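Local atomic coordinates of SsfS6 (Streptomyces sp. SF2575, PDB entry 4FZR), a protein that is a GT-B-fold relative of erythromycin biosynthesis protein CIII and pairs two Rossmann-like domains, each built on a parallel beta-sheet. Residues 137-140 with 141-145; 155-158 with 159-162; 389-392 with 393-396; 337-341 with 342-346. All coordinates share one frame; numbering follows the deposited sequence.

In the fold
Along the chain all four contacts are local, and they follow in series, so none nests in or crosses another. Interaction 1 finishes helix 135-143 of the N-terminal Rossmann-like domain, and interaction 2 then starts helix 158-167 after strand 147-150. In the C-terminal domain, 337-346 turns helix 333-341 into edge strand 345-347. Interactions 2 and 4 meet where Ala-155 CB packs on Leu-338 CD2 at 3.8 Å, a touch that joins the two domains. Interaction 3, on helix 388-395, comes last. Although it comes at the end of the C-terminal half of the chain, that helix packs on the N-terminal sheet, the return crossing familiar from GT-B proteins.

Interaction 1 of 4, residues 137-140 with 141-145; sequences PLVA and ATLGI
The carbonyl plane of Leu-138 is met by two donors of Thr-142. The hydroxyl stands above it, Thr-142 OG1 lying 44° out of the plane and 2.7 Å from Leu-138 O, whereas the backbone N of Thr-142 lies closer to the plane and completes the helical bond to the same oxygen at 2.8 Å. With its chi1 of -59°, Thr-142 holds OG1 beside its own backbone N, which turns the hydroxyl back over the preceding turn. The side chain of Leu-138 borders this pair, its CD1 coming to 4.0 Å from Thr-142 OG1. Two apolar contacts flank the helix end: Val-139 CG1 approaches Leu-143 CD1 at 4.3 Å, and Ala-140 CB lies 4.2 Å from Ile-145 CG1. Gly-144 leaves the helix with a positive phi, and the chain curls so that Ile-145 N gives a nearly straight bond (167°) to Ala-140 O at 3.1 Å; Leu-143 N and Gly-144 N reach that oxygen only weakly. The segment closes the helix of a beta-alpha-beta unit between strands 126-130 and 147-150, with Ala-140 packed on Val-127 and Trp-147, and Leu-143 on helix 93-122. Chemically, Leu-138 O is gripped by two donors and the threonine hydroxyl donates its proton within its own helix, while Ala-140 O gathers the last amide donors as the regular bonding pattern ends.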
# COMPACT_ATOMS: atom_id res chain seq x y z
N PRO A 137 21.71 -0.54 -9.33
CA PRO A 137 22.67 0.15 -10.20
C PRO A 137 23.28 -0.78 -11.26
O PRO A 137 23.54 -0.34 -12.38
CB PRO A 137 23.75 0.62 -9.23
CG PRO A 137 23.05 0.76 -7.94
CD PRO A 137 21.99 -0.29 -7.91
N LEU A 138 23.52 -2.03 -10.89
CA LEU A 138 24.09 -2.99 -11.83
C LEU A 138 23.12 -3.31 -12.96
O LEU A 138 23.48 -3.21 -14.14
CB LEU A 138 24.48 -4.29 -11.11
CG LEU A 138 25.10 -5.35 -12.03
CD1 LEU A 138 26.32 -4.78 -12.75
CD2 LEU A 138 25.47 -6.60 -11.25
N VAL A 139 21.90 -3.69 -12.61
CA VAL A 139 20.89 -4.00 -13.62
C VAL A 139 20.66 -2.80 -14.52
O VAL A 139 20.59 -2.93 -15.74
CB VAL A 139 19.55 -4.42 -12.98
CG1 VAL A 139 18.50 -4.66 -14.07
CG2 VAL A 139 19.72 -5.66 -12.13
N ALA A 140 20.53 -1.63 -13.91
CA ALA A 140 20.36 -0.38 -14.65
C ALA A 140 21.50 -0.17 -15.64
O ALA A 140 21.26 0.06 -16.83
CB ALA A 140 20.27 0.79 -13.68
N ALA A 141 22.73 -0.25 -15.15
CA ALA A 141 23.91 -0.06 -15.98
C ALA A 141 23.95 -1.10 -17.09
O ALA A 141 24.47 -0.83 -18.18
CB ALA A 141 25.17 -0.14 -15.12
N THR A 142 23.41 -2.28 -16.82
CA THR A 142 23.44 -3.37 -17.78
C THR A 142 22.44 -3.14 -18.92
O THR A 142 22.73 -3.46 -20.08
CB THR A 142 23.14 -4.73 -17.11
OG1 THR A 142 24.12 -4.99 -16.08
CG2 THR A 142 23.19 -5.86 -18.12
N LEU A 143 21.28 -2.57 -18.61
CA LEU A 143 20.25 -2.32 -19.61
C LEU A 143 20.34 -0.91 -20.18
O LEU A 143 19.59 -0.55 -21.09
CB LEU A 143 18.85 -2.52 -19.02
CG LEU A 143 18.45 -3.88 -18.45
CD1 LEU A 143 16.98 -3.84 -18.05
CD2 LEU A 143 18.70 -5.01 -19.44
N GLY A 144 21.23 -0.10 -19.62
CA GLY A 144 21.37 1.28 -20.04
C GLY A 144 20.13 2.11 -19.76
O GLY A 144 19.62 2.79 -20.66
N ILE A 145 19.64 2.05 -18.53
CA ILE A 145 18.51 2.87 -18.10
C ILE A 145 18.85 3.60 -16.80
O ILE A 145 19.71 3.14 -16.05
CB ILE A 145 17.23 2.03 -17.89
CG1 ILE A 145 17.42 1.04 -16.73
CG2 ILE A 145 16.84 1.31 -19.19
CD1 ILE A 145 16.23 0.14 -16.50

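Interaction 2 of 4, residues 155-158 with 159-162; sequences ASPE and LIKS
Pro-157 meets Ile-160 along one flank of the first helical turn. The two side chains lie side by side and point the same way, with Pro-157 CB 4.1 Å from Ile-160 CG1 and the ring's CG also close to the isoleucine's CD1. The carbonyl of Pro-157 faces into the helix as well, although its bond from Ile-160 N is weak, at 3.3 Å; the hydroxyl of Tyr-132 supplies a second hydrogen bond to this oxygen. Pro-157 occupies the N-cap position of helix 158-167, the helix that follows strand 147-150 in the N-terminal Rossmann-like domain. A proline has no side-chain acceptor to offer there, and what it contributes to the turn is its carbonyl and its ring. The ring is flanked in turn by Leu-97 of helix 93-122 and by Asp-334 of the C-terminal domain.

At Glu-158, CG is set between the backbone N and the carbonyl carbon (chi1 73°), which brings it against the start of the next residue, 3.3 Å from Leu-159 N. From there the chain runs out extended, while Glu-158 CG also lies 4.0 Å from Leu-159 CD2, the two side chains crossing at an angle. The carbonyl of Glu-158 takes the first regular helical bond, a straight one (163°) from Ser-162 N at 2.9 Å. Ser-162 OG hovers over the same turn, 2.8 Å from Glu-158 O and 3.2 Å from Leu-159 O, and its single proton could serve either. Beside them Lys-161 rests its CB near Glu-158 O and sends its amine away to a salt bridge with Glu-149.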
# COMPACT_ATOMS: atom_id res chain seq x y z
N ALA A 155 22.25 8.23 8.56
CA ALA A 155 23.62 8.37 8.08
C ALA A 155 24.07 7.09 7.39
O ALA A 155 23.99 6.00 7.96
CB ALA A 155 24.54 8.72 9.23
N SER A 156 24.54 7.23 6.16
CA SER A 156 24.99 6.09 5.37
C SER A 156 26.46 6.27 4.99
O SER A 156 26.77 6.93 4.01
CB SER A 156 24.13 5.94 4.12
OG SER A 156 22.77 5.76 4.46
N PRO A 157 27.37 5.66 5.78
CA PRO A 157 28.81 5.72 5.50
C PRO A 157 29.14 5.46 4.04
O PRO A 157 28.66 4.48 3.47
CB PRO A 157 29.37 4.60 6.37
CG PRO A 157 28.43 4.51 7.52
CD PRO A 157 27.07 4.89 7.00
N GLU A 158 29.94 6.33 3.43
CA GLU A 158 30.37 6.14 2.06
C GLU A 158 31.33 4.95 1.98
O GLU A 158 31.56 4.39 0.91
CB GLU A 158 31.06 7.40 1.52
CG GLU A 158 32.45 7.64 2.10
CD GLU A 158 33.05 8.96 1.65
OE1 GLU A 158 32.66 9.47 0.58
OE2 GLU A 158 33.92 9.49 2.38
N LEU A 159 31.89 4.57 3.12
CA LEU A 159 32.81 3.44 3.20
C LEU A 159 32.13 2.12 2.86
O LEU A 159 32.73 1.25 2.23
CB LEU A 159 33.42 3.35 4.60
CG LEU A 159 34.84 3.92 4.74
CD1 LEU A 159 35.83 3.03 3.99
CD2 LEU A 159 34.90 5.35 4.24
N ILE A 160 30.88 1.98 3.27
CA ILE A 160 30.11 0.77 2.98
C ILE A 160 29.85 0.67 1.49
O ILE A 160 30.12 -0.35 0.86
CB ILE A 160 28.77 0.76 3.75
CG1 ILE A 160 29.02 0.72 5.26
CG2 ILE A 160 27.93 -0.44 3.32
CD1 ILE A 160 27.77 0.64 6.11
N LYS A 161 29.32 1.75 0.91
CA LYS A 161 29.02 1.79 -0.51
C LYS A 161 30.27 1.56 -1.35
O LYS A 161 30.26 0.73 -2.27
CB LYS A 161 28.39 3.14 -0.87
CG LYS A 161 27.92 3.26 -2.31
CD LYS A 161 26.79 4.27 -2.43
CE LYS A 161 27.08 5.33 -3.48
NZ LYS A 161 26.37 6.61 -3.17
N SER A 162 31.35 2.27 -1.04
CA SER A 162 32.58 2.17 -1.82
C SER A 162 33.22 0.79 -1.70
O SER A 162 33.77 0.27 -2.67
CB SER A 162 33.58 3.25 -1.40
OG SER A 162 33.93 3.14 -0.04

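Interaction 3 of 4, residues 389-392 with 393-396; sequences ADIV and RLIE
A salt bridge joins Asp-390 to Arg-393 one turn on. The two side chains run alongside each other, their carboxylate and guanidinium planes 58° apart. Asp-390 OD1 receives Arg-393 NH1 on its anti side; the modelled 2.5 Å is unusually short and its exact value doubtful. Arg-393 NH2 adds a weaker bond to the same oxygen at 3.1 Å. The arginine chain bends at chi3 (-135°), which folds the guanidinium back over the helix and sets one of its faces above Ala-389 O. The other carboxylate oxygen, Asp-390 OD2, is bonded to Thr-387 N, so both oxygens are held. Backbone bonds tighten toward the C-terminal end: that of Arg-393 N to Ala-389 O is weak, whereas Ile-395 N lies 2.9 Å from Ile-391 O and Glu-396 N 3.0 Å from Val-392 O, where the helix ends. Apolar contacts line another side: Ile-391 CD1 touches Leu-394 CD2 at 3.8 Å, and Ile-391 CG2 meets Ile-395 CD1 at 4.0 Å, both pairs crossing at an angle. Glu-396 arches its CG over Val-392 O, 3.2 Å away, and carries its carboxylate to His-44. Helix 388-395 rests on the N-terminal domain: Ile-391 packs on strands 185-188 and 203-204 and Val-392 on helix 33-41. Ala-389 meets Ala-42 of the second subunit, whose Arg-393 also approaches its counterpart here.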
# COMPACT_ATOMS: atom_id res chain seq x y z
N ALA A 389 5.42 12.19 -2.71
CA ALA A 389 4.63 12.63 -3.86
C ALA A 389 5.37 13.75 -4.61
O ALA A 389 5.37 13.78 -5.84
CB ALA A 389 3.25 13.11 -3.41
N ASP A 390 5.99 14.66 -3.86
CA ASP A 390 6.77 15.74 -4.46
C ASP A 390 7.93 15.16 -5.27
O ASP A 390 8.19 15.59 -6.40
CB ASP A 390 7.33 16.69 -3.38
CG ASP A 390 6.25 17.44 -2.61
OD1 ASP A 390 5.16 17.69 -3.16
OD2 ASP A 390 6.50 17.79 -1.43
N ILE A 391 8.63 14.19 -4.69
CA ILE A 391 9.79 13.57 -5.34
C ILE A 391 9.43 12.86 -6.64
O ILE A 391 10.23 12.82 -7.58
CB ILE A 391 10.48 12.56 -4.40
CG1 ILE A 391 11.18 13.30 -3.25
CG2 ILE A 391 11.47 11.68 -5.18
CD1 ILE A 391 12.17 14.35 -3.70
N VAL A 392 8.22 12.31 -6.71
CA VAL A 392 7.78 11.64 -7.93
C VAL A 392 7.71 12.65 -9.08
O VAL A 392 8.09 12.34 -10.21
CB VAL A 392 6.42 10.94 -7.75
CG1 VAL A 392 5.88 10.46 -9.09
CG2 VAL A 392 6.53 9.78 -6.78
N ARG A 393 7.24 13.85 -8.79
CA ARG A 393 7.17 14.91 -9.79
C ARG A 393 8.57 15.24 -10.29
O ARG A 393 8.79 15.44 -11.49
CB ARG A 393 6.49 16.15 -9.23
CG ARG A 393 5.01 15.94 -8.97
CD ARG A 393 4.36 17.15 -8.35
NE ARG A 393 3.50 16.76 -7.23
CZ ARG A 393 3.66 17.16 -5.97
NH1 ARG A 393 4.66 17.97 -5.62
NH2 ARG A 393 2.82 16.75 -5.04
N LEU A 394 9.53 15.30 -9.37
CA LEU A 394 10.92 15.49 -9.74
C LEU A 394 11.37 14.38 -10.69
O LEU A 394 11.90 14.65 -11.77
CB LEU A 394 11.81 15.50 -8.50
CG LEU A 394 12.12 16.87 -7.87
CD1 LEU A 394 10.85 17.65 -7.58
CD2 LEU A 394 12.93 16.69 -6.60
N ILE A 395 11.13 13.14 -10.29
CA ILE A 395 11.57 11.98 -11.05
C ILE A 395 11.06 12.03 -12.49
O ILE A 395 11.80 11.74 -13.43
CB ILE A 395 11.09 10.67 -10.40
CG1 ILE A 395 11.89 10.38 -9.13
CG2 ILE A 395 11.22 9.50 -11.38
CD1 ILE A 395 11.36 9.22 -8.32
N GLU A 396 9.79 12.40 -12.65
CA GLU A 396 9.15 12.36 -13.96
C GLU A 396 9.52 13.56 -14.85
O GLU A 396 8.95 13.73 -15.93
CB GLU A 396 7.63 12.22 -13.82
CG GLU A 396 6.94 13.31 -13.02
CD GLU A 396 5.53 12.92 -12.57
OE1 GLU A 396 5.16 11.74 -12.75
OE2 GLU A 396 4.81 13.79 -12.03

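Interaction 4 of 4, residues 337-341 with 342-346; sequences RLLHA and AGAGV
Leu-339 and His-340 both swing CG anti to the backbone N (chi1 -175° and -172°), and each reaches forward to the chain that leaves the helix. In Leu-339 this carries CD1 to Ala-344 CB, 3.6 Å away, a close apolar contact on the buried flank of the turn. In His-340 it lays the imidazole along the start of the strand: Val-346 CA sits at the ring's edge, near its plane and 3.7 Å from His-340 ND1, while Gly-345 O lies obliquely at 3.6 Å from the same nitrogen. ND1 has a polar partner one residue further on, a weak hydrogen bond with Glu-347 N.

The helix itself closes in a Schellman motif. Gly-343 leaves helical geometry with a positive phi (75°), a conformation that glycine accepts readily, and its N bonds to His-340 O at 3.1 Å, coming in from well above the carbonyl plane. Ala-342 N holds Leu-338 O at 3.2 Å and is shared weakly with Leu-339 O at 3.3 Å; Ala-342 CB rests 3.5 Å from Leu-338 O. This turn connects helix 333-341 to strand 345-347 within a beta-alpha-beta unit of the C-terminal Rossmann-like domain.

The backbone of Val-346 is hydrogen-bonded to Gln-323 and Ser-325 of the neighbouring strand, and its side chain packs on helices 358-367 and 370-382. Leu-378 of the latter helix touches Ala-342 and Ala-344, and Met-194 lies against Leu-339.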
# COMPACT_ATOMS: atom_id res chain seq x y z
N ARG A 337 24.69 8.24 16.88
CA ARG A 337 25.56 9.35 17.26
C ARG A 337 24.89 10.67 16.90
O ARG A 337 24.74 11.55 17.74
CB ARG A 337 26.92 9.23 16.58
CG ARG A 337 27.74 8.04 17.05
CD ARG A 337 29.08 7.95 16.33
NE ARG A 337 29.55 6.57 16.23
CZ ARG A 337 30.82 6.22 16.03
NH1 ARG A 337 31.77 7.15 15.91
NH2 ARG A 337 31.15 4.94 15.96
N LEU A 338 24.50 10.78 15.63
CA LEU A 338 23.78 11.96 15.15
C LEU A 338 22.61 12.27 16.07
O LEU A 338 22.37 13.43 16.42
CB LEU A 338 23.26 11.71 13.74
CG LEU A 338 24.10 12.23 12.57
CD1 LEU A 338 25.56 11.82 12.71
CD2 LEU A 338 23.51 11.72 11.26
N LEU A 339 21.89 11.22 16.47
CA LEU A 339 20.71 11.37 17.31
C LEU A 339 21.07 11.91 18.69
O LEU A 339 20.40 12.80 19.21
CB LEU A 339 20.00 10.02 17.44
CG LEU A 339 18.68 10.01 18.21
CD1 LEU A 339 17.70 11.02 17.62
CD2 LEU A 339 18.08 8.61 18.20
N HIS A 340 22.13 11.37 19.27
CA HIS A 340 22.57 11.77 20.60
C HIS A 340 23.00 13.23 20.64
O HIS A 340 22.66 13.96 21.58
CB HIS A 340 23.73 10.89 21.06
CG HIS A 340 24.11 11.09 22.49
ND1 HIS A 340 23.30 10.71 23.54
CD2 HIS A 340 25.20 11.66 23.06
CE1 HIS A 340 23.88 11.02 24.68
NE2 HIS A 340 25.03 11.60 24.42
N ALA A 341 23.75 13.64 19.63
CA ALA A 341 24.27 15.00 19.54
C ALA A 341 23.15 16.03 19.38
O ALA A 341 23.26 17.16 19.86
CB ALA A 341 25.26 15.12 18.38
N ALA A 342 22.06 15.63 18.72
CA ALA A 342 20.93 16.52 18.47
C ALA A 342 20.05 16.68 19.71
O ALA A 342 19.15 17.52 19.73
CB ALA A 342 20.11 16.00 17.30
N GLY A 343 20.32 15.89 20.74
CA GLY A 343 19.59 15.98 21.99
C GLY A 343 18.18 15.42 21.92
O GLY A 343 17.36 15.67 22.79
N ALA A 344 17.92 14.63 20.87
CA ALA A 344 16.58 14.08 20.67
C ALA A 344 16.43 12.72 21.34
O ALA A 344 15.32 12.19 21.42
CB ALA A 344 16.27 13.98 19.18
N GLY A 345 17.53 12.16 21.82
CA GLY A 345 17.48 10.87 22.49
C GLY A 345 18.82 10.50 23.08
O GLY A 345 19.80 11.25 22.94
N VAL A 346 18.88 9.35 23.74
CA VAL A 346 20.14 8.90 24.33
C VAL A 346 20.63 7.61 23.67
O VAL A 346 19.88 6.64 23.54
CB VAL A 346 20.02 8.69 25.85
CG1 VAL A 346 21.33 8.13 26.40
CG2 VAL A 346 19.68 10.00 26.54